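AT5g51070/K3K7_27 (PDB 5GKM) is a Clp chaperone, probably an ATP-hydrolysing partner of the caseinolytic protease, represented here by its N-terminal domain. Local coordinates at residues K26-D31 against T35-L40. Numbering follows the deposited sequence.
Sequences KSLGKD and TQHLLL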
# COMPACT_ATOMS: atom_id res chain seq x y z
N LYS A 26 6.50 1.11 -11.26
CA LYS A 26 7.28 1.39 -12.46
C LYS A 26 8.46 0.46 -12.55
O LYS A 26 8.77 -0.07 -13.57
CB LYS A 26 7.78 2.83 -12.45
CG LYS A 26 8.42 3.28 -13.74
CD LYS A 26 7.43 3.33 -14.88
CE LYS A 26 8.08 3.59 -16.24
NZ LYS A 26 7.22 3.19 -17.37
N SER A 27 9.13 0.30 -11.42
CA SER A 27 10.31 -0.70 -11.45
C SER A 27 10.05 -2.18 -11.97
O SER A 27 10.85 -2.89 -12.46
CB SER A 27 11.01 -0.72 -10.11
OG SER A 27 10.19 -1.24 -9.07
N LEU A 28 8.79 -2.51 -11.72
CA LEU A 28 8.29 -3.82 -12.07
C LEU A 28 7.80 -3.85 -13.50
O LEU A 28 7.33 -4.85 -13.94
CB LEU A 28 7.21 -4.32 -11.13
CG LEU A 28 7.71 -4.59 -9.74
CD1 LEU A 28 6.58 -4.55 -8.74
CD2 LEU A 28 8.47 -5.86 -9.64
N GLY A 29 7.93 -2.74 -14.19
CA GLY A 29 7.45 -2.67 -15.54
C GLY A 29 5.95 -2.47 -15.71
O GLY A 29 5.40 -2.81 -16.68
N LYS A 30 5.32 -1.87 -14.71
CA LYS A 30 3.90 -1.61 -14.75
C LYS A 30 3.53 -0.17 -15.12
O LYS A 30 4.33 0.69 -15.06
CB LYS A 30 3.26 -1.99 -13.42
CG LYS A 30 3.75 -3.29 -12.84
CD LYS A 30 3.32 -4.48 -13.63
CE LYS A 30 4.00 -5.74 -13.14
NZ LYS A 30 3.55 -6.99 -13.79
N ASP A 31 2.30 0.05 -15.54
CA ASP A 31 1.79 1.35 -15.86
C ASP A 31 0.57 1.80 -15.05
O ASP A 31 -0.06 2.73 -15.40
CB ASP A 31 1.43 1.45 -17.33
CG ASP A 31 2.61 1.19 -18.23
OD1 ASP A 31 3.60 1.91 -18.14
OD2 ASP A 31 2.51 0.25 -19.01
N THR A 35 -2.73 -2.97 -5.80
CA THR A 35 -2.60 -2.95 -4.36
C THR A 35 -1.33 -3.56 -3.83
O THR A 35 -0.89 -3.21 -2.81
CB THR A 35 -3.85 -3.46 -3.62
OG1 THR A 35 -4.20 -4.74 -4.09
CG2 THR A 35 -4.94 -2.51 -3.84
N GLN A 36 -0.80 -4.54 -4.55
CA GLN A 36 0.49 -5.07 -4.15
C GLN A 36 1.62 -4.02 -4.26
O GLN A 36 2.57 -4.06 -3.57
CB GLN A 36 0.85 -6.37 -4.90
CG GLN A 36 1.19 -6.19 -6.37
CD GLN A 36 -0.02 -6.23 -7.28
OE1 GLN A 36 -1.12 -6.03 -6.87
NE2 GLN A 36 0.24 -6.53 -8.52
N HIS A 37 1.48 -3.12 -5.20
CA HIS A 37 2.40 -2.03 -5.33
C HIS A 37 2.30 -1.02 -4.21
O HIS A 37 3.25 -0.47 -3.78
CB HIS A 37 2.33 -1.37 -6.70
CG HIS A 37 2.30 -2.37 -7.81
ND1 HIS A 37 1.31 -2.42 -8.72
CD2 HIS A 37 3.18 -3.38 -8.13
CE1 HIS A 37 1.56 -3.42 -9.56
NE2 HIS A 37 2.70 -4.00 -9.20
N LEU A 38 1.07 -0.77 -3.81
CA LEU A 38 0.83 0.07 -2.66
C LEU A 38 1.48 -0.55 -1.40
O LEU A 38 2.02 0.12 -0.61
CB LEU A 38 -0.66 0.26 -2.46
CG LEU A 38 -1.01 1.14 -1.27
CD1 LEU A 38 -0.39 2.54 -1.36
CD2 LEU A 38 -2.51 1.23 -1.11
N LEU A 39 1.40 -1.86 -1.32
CA LEU A 39 2.02 -2.53 -0.20
C LEU A 39 3.51 -2.27 -0.22
O LEU A 39 4.07 -1.98 0.77
CB LEU A 39 1.73 -4.03 -0.23
CG LEU A 39 2.44 -4.87 0.82
CD1 LEU A 39 2.05 -4.47 2.23
CD2 LEU A 39 2.12 -6.32 0.57
N LEU A 40 4.10 -2.34 -1.40
CA LEU A 40 5.51 -2.04 -1.52
C LEU A 40 5.85 -0.61 -1.10
O LEU A 40 6.78 -0.40 -0.43
CB LEU A 40 6.04 -2.33 -2.92
CG LEU A 40 6.01 -3.77 -3.40
CD1 LEU A 40 6.55 -3.90 -4.82
CD2 LEU A 40 6.81 -4.67 -2.49
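Leu-28 and His-37 face each other with their CA atoms 9.1 Å apart, where the chain leaves helix 12-27 and re-enters a helix at 35-45; a Schellman motif closes the first helix, with Gly-29 at positive phi (79°) and its N bonded to Lys-26 O at 2.9 Å. The imidazole of His-37 lies between the two backbones and takes the largest share of the contact. Methyl CD1 of Leu-28 reaches the ring's edge close to its plane, 3.6 Å from His-37 CD2, and also packs 4.0 Å from Leu-40 CD1 one helical turn further on. Lys-30 crosses the histidine at about a right angle: its CG lies 3.9 Å from both NE2 and CE1 of His-37, and the chain, bent at chi2 (-68°), runs on past the ring so that NZ reaches Asp-71 in a salt bridge. On the ring's other nitrogen, ND1 is hydrogen-bonded to Tyr-34 N, just ahead of the helix, which should limit rotation of the imidazole, while Gln-36 CG sits over one ring face, offset toward the rim. This link between helices 12-27 and 35-45 of the Clp N-terminal domain rests on helix 59-71, where Leu-28 touches Val-66 and Trp-67 and Leu-40 touches Ala-62, while Leu-39 packs against helices 120-130 and 134-142.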